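Local coordinates for galactitol-1-phosphate 5-dehydrogenase (Escherichia coli, PDB 4UEJ), which catalyses the zinc- and NAD-dependent oxidation of galactitol 1-phosphate to D-tagatose 6-phosphate, at residues 149-152 / 153-157; 209-212 / 213-216; 298-301 / 302-306; 312-315 / 316-319. All blocks are in the same frame, centred on the assembly; numbering follows the deposited sequence.

In chain order the four contacts run from helix 143-155 (contact 1), through the loop that follows strand 208-211 (contact 2), to helix 297-307 (contact 3) and the turn before strand 317-321 (contact 4). Contacts 1 and 3, with centres about 13 Å apart, touch directly: His151 ND1 meets Glu298 OE2 at 2.6 Å, so two helices near the catalytic zinc are joined. Contact 3 also reaches contact 4, Leu306 CD2 lying 3.7 Å from Leu313 CD1. Contact 2 stands apart at the outer edge of the six-stranded parallel sheet of the Rossmann-type domain, about 32 Å from contact 3 between centres. Contact 4 leads the chain into the mixed sheet of the GroES-like fold.

Contact 1: residues 149-152 / 153-157; sequences GLHA and FHLAQ
Phe153 and Gly149 meet at the last turns of helix 143-155 in two ways at once. The Phe153 amide N donates a nearly straight bond of 3.0 Å to Gly149 O (170°), in the carbonyl plane, while the ring of Phe153 passes over that same oxygen, with CG 3.5 Å from Gly149 O. With CG anti to the carbonyl carbon (chi1 -66°), the ring is turned back along the helix above the preceding turn. The i to i+4 bonding continues from His154 N to Leu150 O, Leu155 N to His151 O and Ala156 N to Ala152 O, and the helix then closes in a Schellman motif with Gln157, of positive phi, as its C-prime residue.

Apolar contacts flank these bonds. Leu150 CD2 lies 4.2 Å from Phe153 CD2, and Cys179 of helix 171-182 touches both side chains. Leu155 presents CG over one face of the His151 imidazole, a CH-pi contact 4.3 Å from the ring centroid, and its CD1 comes 3.7 Å from His151 NE2. Replacing Phe153 with an alanine would probably open a gap between Leu150, Cys179 and Leu232 of strand 231-235, where the ring now lies.

Polar partners hold the other side of the helix. His151 ND1 is hydrogen-bonded to Glu298 OE2, and NE2 to Glu280 OE2 of the second subunit. With both ring nitrogens engaged by carboxylates, the His151 imidazole is fixed in rotation and may be inclined towards the protonated form. The ring thereby ties helix 143-155 to helix 297-307 and to the second subunit.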
# COMPACT_ATOMS: atom_id res chain seq x y z
N GLY A 149 8.06 15.88 -0.63
CA GLY A 149 8.35 15.07 0.53
C GLY A 149 7.38 15.34 1.66
O GLY A 149 6.94 14.42 2.33
N LEU A 150 7.05 16.61 1.86
CA LEU A 150 6.13 16.98 2.92
C LEU A 150 4.76 16.36 2.68
O LEU A 150 4.09 15.98 3.63
CB LEU A 150 5.99 18.50 3.03
CG LEU A 150 7.23 19.21 3.58
CD1 LEU A 150 6.90 20.70 3.75
CD2 LEU A 150 7.61 18.62 4.92
N HIS A 151 4.35 16.29 1.42
CA HIS A 151 3.05 15.71 1.10
C HIS A 151 3.02 14.23 1.46
O HIS A 151 2.04 13.74 2.02
CB HIS A 151 2.72 15.86 -0.39
CG HIS A 151 1.37 15.35 -0.75
ND1 HIS A 151 0.21 15.92 -0.26
CD2 HIS A 151 0.97 14.31 -1.52
CE1 HIS A 151 -0.84 15.25 -0.71
NE2 HIS A 151 -0.40 14.27 -1.49
N ALA A 152 4.10 13.52 1.14
CA ALA A 152 4.22 12.11 1.54
C ALA A 152 4.18 11.94 3.06
O ALA A 152 3.47 11.05 3.55
CB ALA A 152 5.47 11.49 0.97
N PHE A 153 4.93 12.77 3.80
CA PHE A 153 4.84 12.73 5.27
C PHE A 153 3.42 12.97 5.77
O PHE A 153 2.93 12.32 6.70
CB PHE A 153 5.78 13.76 5.92
CG PHE A 153 7.24 13.48 5.71
CD1 PHE A 153 7.69 12.20 5.44
CD2 PHE A 153 8.17 14.51 5.77
CE1 PHE A 153 9.05 11.95 5.25
CE2 PHE A 153 9.53 14.26 5.58
CZ PHE A 153 9.96 12.98 5.30
N HIS A 154 2.74 13.93 5.15
CA HIS A 154 1.36 14.24 5.52
C HIS A 154 0.44 13.04 5.32
O HIS A 154 -0.38 12.73 6.19
CB HIS A 154 0.85 15.43 4.70
CG HIS A 154 -0.57 15.81 5.01
ND1 HIS A 154 -1.38 16.44 4.09
CD2 HIS A 154 -1.31 15.65 6.13
CE1 HIS A 154 -2.57 16.65 4.63
NE2 HIS A 154 -2.55 16.18 5.87
N LEU A 155 0.59 12.36 4.19
CA LEU A 155 -0.25 11.18 3.93
C LEU A 155 0.02 10.07 4.94
O LEU A 155 -0.86 9.28 5.22
CB LEU A 155 -0.03 10.64 2.52
CG LEU A 155 -0.53 11.55 1.39
CD1 LEU A 155 -0.17 10.92 0.06
CD2 LEU A 155 -2.02 11.77 1.50
N ALA A 156 1.23 10.05 5.47
CA ALA A 156 1.63 9.04 6.45
C ALA A 156 1.33 9.45 7.89
O ALA A 156 1.73 8.76 8.82
CB ALA A 156 3.11 8.74 6.32
N GLN A 157 0.62 10.57 8.05
CA GLN A 157 0.26 11.12 9.36
C GLN A 157 1.51 11.54 10.14
O GLN A 157 1.56 11.42 11.37
CB GLN A 157 -0.58 10.12 10.17
CG GLN A 157 -2.01 9.92 9.64
CD GLN A 157 -2.06 9.14 8.34
OE1 GLN A 157 -1.45 8.07 8.20
NE2 GLN A 157 -2.80 9.67 7.36

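Contact 2: residues 209-212 / 213-216; sequences TFNS and SEMS
The backbone folds back at Asn211, whose carbonyl O accepts from Glu214 N and Met215 N, each at 2.9 Å, as strand 208-211 gives way to a tight turn. Met215 N comes nearly along the C=O axis, whereas Glu214 N sits above the carbonyl plane, 52° out of it. The Asn211 side chain holds the same turn a second time. Holding CG anti to the backbone N (chi1 -172°) swings the amide towards Ser213, and OD1 takes both the Ser213 N, in the carbonyl plane at 2.9 Å, and the Ser213 OG, at an unusually short 2.5 Å whose exact length is doubtful; Ile193 O is a second partner of OG. The link from an Asn side-chain oxygen to the backbone N two residues on is that of an Asx turn. It lies where the edge strand of the Rossmann-type parallel sheet ends and the chain crosses towards helix 217-223, which Ser216 N-caps. Over the Asn211 amide lies the carboxylate of Glu214, the two planes stacked only 7° apart, with ND2 3.7 Å from Glu214 CD. Met215 CG, anti to the carbonyl carbon, and an extended chi2 carry SD obliquely to the Phe210 ring in a Met-aromatic contact, 3.7 Å from CD1; the bend beyond SD turns CE back to 4.1 Å from Phe210 CD1. Met220 of helix 217-223 touches both side chains, while Phe210 also packs on strand 187-192.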
# COMPACT_ATOMS: atom_id res chain seq x y z
N THR A 209 23.76 5.61 6.37
CA THR A 209 23.51 5.48 4.94
C THR A 209 23.88 4.08 4.44
O THR A 209 24.87 3.50 4.89
CB THR A 209 24.30 6.51 4.12
OG1 THR A 209 25.71 6.36 4.36
CG2 THR A 209 23.88 7.93 4.48
N PHE A 210 23.08 3.55 3.53
CA PHE A 210 23.38 2.29 2.87
C PHE A 210 23.57 2.52 1.37
O PHE A 210 22.71 3.10 0.70
CB PHE A 210 22.24 1.27 3.08
CG PHE A 210 21.87 1.05 4.52
CD1 PHE A 210 22.82 1.10 5.53
CD2 PHE A 210 20.56 0.74 4.86
CE1 PHE A 210 22.47 0.88 6.85
CE2 PHE A 210 20.20 0.52 6.18
CZ PHE A 210 21.16 0.59 7.18
N ASN A 211 24.70 2.06 0.86
CA ASN A 211 24.96 2.03 -0.57
C ASN A 211 24.38 0.76 -1.16
O ASN A 211 24.90 -0.33 -0.91
CB ASN A 211 26.46 2.10 -0.84
CG ASN A 211 26.79 2.28 -2.31
OD1 ASN A 211 26.20 1.64 -3.18
ND2 ASN A 211 27.74 3.16 -2.60
N SER A 212 23.30 0.87 -1.93
CA SER A 212 22.58 -0.33 -2.34
C SER A 212 23.31 -1.10 -3.44
O SER A 212 22.90 -2.20 -3.81
CB SER A 212 21.17 0.04 -2.80
OG SER A 212 21.19 0.85 -3.95
N SER A 213 24.39 -0.53 -3.96
CA SER A 213 25.21 -1.24 -4.93
C SER A 213 26.26 -2.08 -4.20
O SER A 213 26.98 -2.86 -4.82
CB SER A 213 25.87 -0.26 -5.90
OG SER A 213 26.90 0.49 -5.26
N GLU A 214 26.35 -1.90 -2.89
CA GLU A 214 27.36 -2.57 -2.08
C GLU A 214 26.76 -3.42 -0.98
O GLU A 214 27.40 -4.33 -0.47
CB GLU A 214 28.31 -1.54 -1.48
CG GLU A 214 29.12 -0.78 -2.51
CD GLU A 214 29.96 0.31 -1.89
OE1 GLU A 214 29.86 0.52 -0.66
OE2 GLU A 214 30.72 0.97 -2.64
N MET A 215 25.52 -3.11 -0.59
CA MET A 215 24.81 -3.90 0.40
C MET A 215 23.55 -4.52 -0.19
O MET A 215 22.84 -3.87 -0.95
CB MET A 215 24.41 -3.05 1.61
CG MET A 215 25.55 -2.28 2.24
SD MET A 215 24.95 -1.29 3.63
CE MET A 215 24.30 -2.58 4.70
N SER A 216 23.29 -5.76 0.18
CA SER A 216 22.04 -6.43 -0.17
C SER A 216 20.94 -6.04 0.80
O SER A 216 21.22 -5.48 1.86
CB SER A 216 22.23 -7.94 -0.13
OG SER A 216 22.51 -8.33 1.20

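Contact 3: residues 298-301 / 302-306; sequences EWET and ASRLL
Thr301 places CG2 anti to its backbone N while Leu305 turns CG back beside its own N (chi1 -69°), and the two side chains consequently run side by side, pointing the same way, with CG2 3.8 Å from Leu305 CD1. The other branch of Thr301, OG1, is directed to Gln297 O one turn earlier. Beneath the pair, Leu305 N donates to Thr301 O at 2.8 Å in an almost straight bond (171°), and Leu305 CG rests 3.3 Å from that oxygen. Arg304 is extended from CG to NE and lays its CG against Glu300 O, 3.2 Å away. Its guanidinium turns a face to Glu300 OE1; this is a proximity of charges at 4.2 Å from NH2, since no N-H points at the oxygen. A water completes the link by donating to Glu300 OE2 and accepting from Arg304 NH2 at 3.1 Å. These pairs are i to i+4 neighbours on helix 297-307, which packs against helices 143-155 and 171-182. A serine in place of Leu305 would probably leave Thr301 CG2 without its apolar neighbour and open a gap beside Cys179 and Ala182. At the start of the segment, the Trp299 indole reaches Glu144, probably a ligand of the catalytic zinc, and bonds Asn289 O through NE1, whereas Glu298 turns its carboxylate to Ser291.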
# COMPACT_ATOMS: atom_id res chain seq x y z
N GLU A 298 1.39 21.90 3.31
CA GLU A 298 2.75 21.57 2.86
C GLU A 298 3.53 22.82 2.44
O GLU A 298 4.72 22.96 2.71
CB GLU A 298 2.73 20.57 1.69
CG GLU A 298 2.19 19.17 2.03
CD GLU A 298 0.69 19.03 1.79
OE1 GLU A 298 -0.03 20.05 1.95
OE2 GLU A 298 0.22 17.92 1.45
N TRP A 299 2.84 23.71 1.74
CA TRP A 299 3.45 24.93 1.22
C TRP A 299 3.84 25.90 2.34
O TRP A 299 4.95 26.42 2.34
CB TRP A 299 2.49 25.57 0.21
CG TRP A 299 2.43 24.72 -1.01
CD1 TRP A 299 1.77 23.52 -1.16
CD2 TRP A 299 3.12 24.95 -2.24
NE1 TRP A 299 1.99 23.01 -2.42
CE2 TRP A 299 2.82 23.87 -3.10
CE3 TRP A 299 3.96 25.97 -2.71
CZ2 TRP A 299 3.33 23.78 -4.40
CZ3 TRP A 299 4.46 25.89 -3.99
CH2 TRP A 299 4.14 24.80 -4.82
N GLU A 300 2.94 26.12 3.29
CA GLU A 300 3.25 26.93 4.47
C GLU A 300 4.38 26.32 5.28
O GLU A 300 5.28 27.03 5.70
CB GLU A 300 2.03 27.09 5.38
CG GLU A 300 0.82 27.73 4.73
CD GLU A 300 -0.20 28.16 5.76
OE1 GLU A 300 -0.47 27.37 6.69
OE2 GLU A 300 -0.72 29.29 5.64
N THR A 301 4.33 25.01 5.48
CA THR A 301 5.41 24.34 6.22
C THR A 301 6.76 24.51 5.52
O THR A 301 7.76 24.80 6.17
CB THR A 301 5.12 22.84 6.40
OG1 THR A 301 3.90 22.69 7.12
CG2 THR A 301 6.24 22.16 7.18
N ALA A 302 6.79 24.38 4.20
CA ALA A 302 8.04 24.48 3.46
C ALA A 302 8.63 25.86 3.64
O ALA A 302 9.82 26.02 3.89
CB ALA A 302 7.83 24.19 1.98
N SER A 303 7.77 26.86 3.52
CA SER A 303 8.21 28.23 3.69
C SER A 303 8.76 28.44 5.10
O SER A 303 9.81 29.05 5.28
CB SER A 303 7.05 29.19 3.41
OG SER A 303 7.53 30.53 3.50
N ARG A 304 8.05 27.92 6.09
CA ARG A 304 8.46 28.13 7.47
C ARG A 304 9.78 27.45 7.80
O ARG A 304 10.64 28.05 8.44
CB ARG A 304 7.37 27.66 8.42
CG ARG A 304 6.15 28.55 8.32
CD ARG A 304 4.96 27.93 9.04
NE ARG A 304 3.82 28.83 9.01
CZ ARG A 304 2.69 28.63 9.68
NH1 ARG A 304 2.55 27.55 10.44
NH2 ARG A 304 1.71 29.51 9.59
N LEU A 305 9.93 26.20 7.37
CA LEU A 305 11.18 25.47 7.62
C LEU A 305 12.36 26.21 6.99
O LEU A 305 13.44 26.27 7.58
CB LEU A 305 11.08 24.04 7.06
CG LEU A 305 10.11 23.15 7.84
CD1 LEU A 305 10.01 21.80 7.14
CD2 LEU A 305 10.57 22.97 9.28
N LEU A 306 12.15 26.76 5.80
CA LEU A 306 13.19 27.54 5.16
C LEU A 306 13.53 28.78 5.97
O LEU A 306 14.70 29.10 6.21
CB LEU A 306 12.76 27.94 3.74
CG LEU A 306 12.90 26.87 2.66
CD1 LEU A 306 12.12 27.25 1.39
CD2 LEU A 306 14.36 26.66 2.32
O HOH W 1 0.95 31.55 7.32

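Contact 4: residues 312-315 / 316-319; sequences SLEP and LIAH
Leu316 folds back over the carbonyl of Leu313: its amide N donates to Leu313 O at 2.8 Å, and its CB comes 3.2 Å from the same oxygen. One residue on, Ile317 N donates to Glu314 O at 3.2 Å in a straighter bond (166°). In both cases the donor sits above the carbonyl plane, and the two successive i to i+3 bonds are those of a short 3-10 turn. Pro315 lies within this turn, where its nitrogen has no hydrogen to give.

Among the side chains, Leu316 CG is anti to the carbonyl carbon; chi1 -57° sends the branch back along the chain, and CD1 ends 3.8 Å from Ser312 O and 4.3 Å from Leu313 CD2. Glu314 bends at chi2 (57°), bringing OE1 across to Ile317 CD1, 4.1 Å away, while the charge of this carboxylate is met by Arg320 in a salt bridge.

Farther out, Leu175 of helix 171-182 touches both Leu313 and Leu316, and Gln178 of that helix bonds the Ser312 amide. Beyond the turn, strand 317-321 runs parallel to strand 341-344; Ile317 packs on Leu343. The leucines of the turn pack against a helix of the Rossmann-type domain, whereas Glu314 on its exposed side is paired with an arginine, which is likely to steady the bend of its side chain.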
# COMPACT_ATOMS: atom_id res chain seq x y z
N SER A 312 18.73 23.23 4.20
CA SER A 312 19.94 23.75 3.59
C SER A 312 19.91 23.49 2.09
O SER A 312 19.91 22.35 1.65
CB SER A 312 21.16 23.09 4.24
OG SER A 312 22.36 23.52 3.64
N LEU A 313 19.87 24.56 1.29
CA LEU A 313 19.70 24.40 -0.16
C LEU A 313 21.01 24.49 -0.94
O LEU A 313 21.18 23.80 -1.95
CB LEU A 313 18.73 25.45 -0.70
CG LEU A 313 17.41 25.59 0.05
CD1 LEU A 313 16.59 26.73 -0.57
CD2 LEU A 313 16.64 24.26 0.01
N GLU A 314 21.92 25.34 -0.50
CA GLU A 314 23.15 25.55 -1.27
C GLU A 314 23.87 24.24 -1.67
O GLU A 314 24.30 24.12 -2.82
CB GLU A 314 24.11 26.46 -0.49
CG GLU A 314 25.27 26.97 -1.33
CD GLU A 314 24.80 27.71 -2.57
OE1 GLU A 314 23.79 28.44 -2.48
OE2 GLU A 314 25.44 27.56 -3.63
N PRO A 315 24.00 23.26 -0.75
CA PRO A 315 24.76 22.07 -1.15
C PRO A 315 24.07 21.26 -2.24
O PRO A 315 24.72 20.44 -2.88
CB PRO A 315 24.84 21.24 0.14
CG PRO A 315 24.46 22.16 1.24
CD PRO A 315 23.58 23.20 0.67
N LEU A 316 22.78 21.50 -2.44
CA LEU A 316 22.01 20.75 -3.42
C LEU A 316 22.27 21.20 -4.85
O LEU A 316 21.99 20.47 -5.80
CB LEU A 316 20.50 20.88 -3.13
CG LEU A 316 20.05 20.45 -1.74
CD1 LEU A 316 18.57 20.75 -1.54
CD2 LEU A 316 20.33 18.98 -1.55
N ILE A 317 22.80 22.41 -5.00
CA ILE A 317 22.87 23.04 -6.31
C ILE A 317 24.14 22.67 -7.05
O ILE A 317 25.25 22.89 -6.55
CB ILE A 317 22.74 24.58 -6.20
CG1 ILE A 317 21.41 24.94 -5.55
CG2 ILE A 317 22.86 25.21 -7.56
CD1 ILE A 317 21.30 26.36 -5.05
N ALA A 318 23.98 22.10 -8.24
CA ALA A 318 25.12 21.68 -9.06
C ALA A 318 25.44 22.71 -10.12
O ALA A 318 26.58 22.81 -10.57
CB ALA A 318 24.85 20.32 -9.70
N HIS A 319 24.44 23.48 -10.53
CA HIS A 319 24.64 24.43 -11.61
C HIS A 319 23.75 25.66 -11.47
O HIS A 319 22.56 25.55 -11.20
CB HIS A 319 24.37 23.75 -12.96
CG HIS A 319 24.71 24.61 -14.13
ND1 HIS A 319 25.99 24.69 -14.65
CD2 HIS A 319 23.95 25.43 -14.89
CE1 HIS A 319 25.99 25.51 -15.68
NE2 HIS A 319 24.77 25.98 -15.85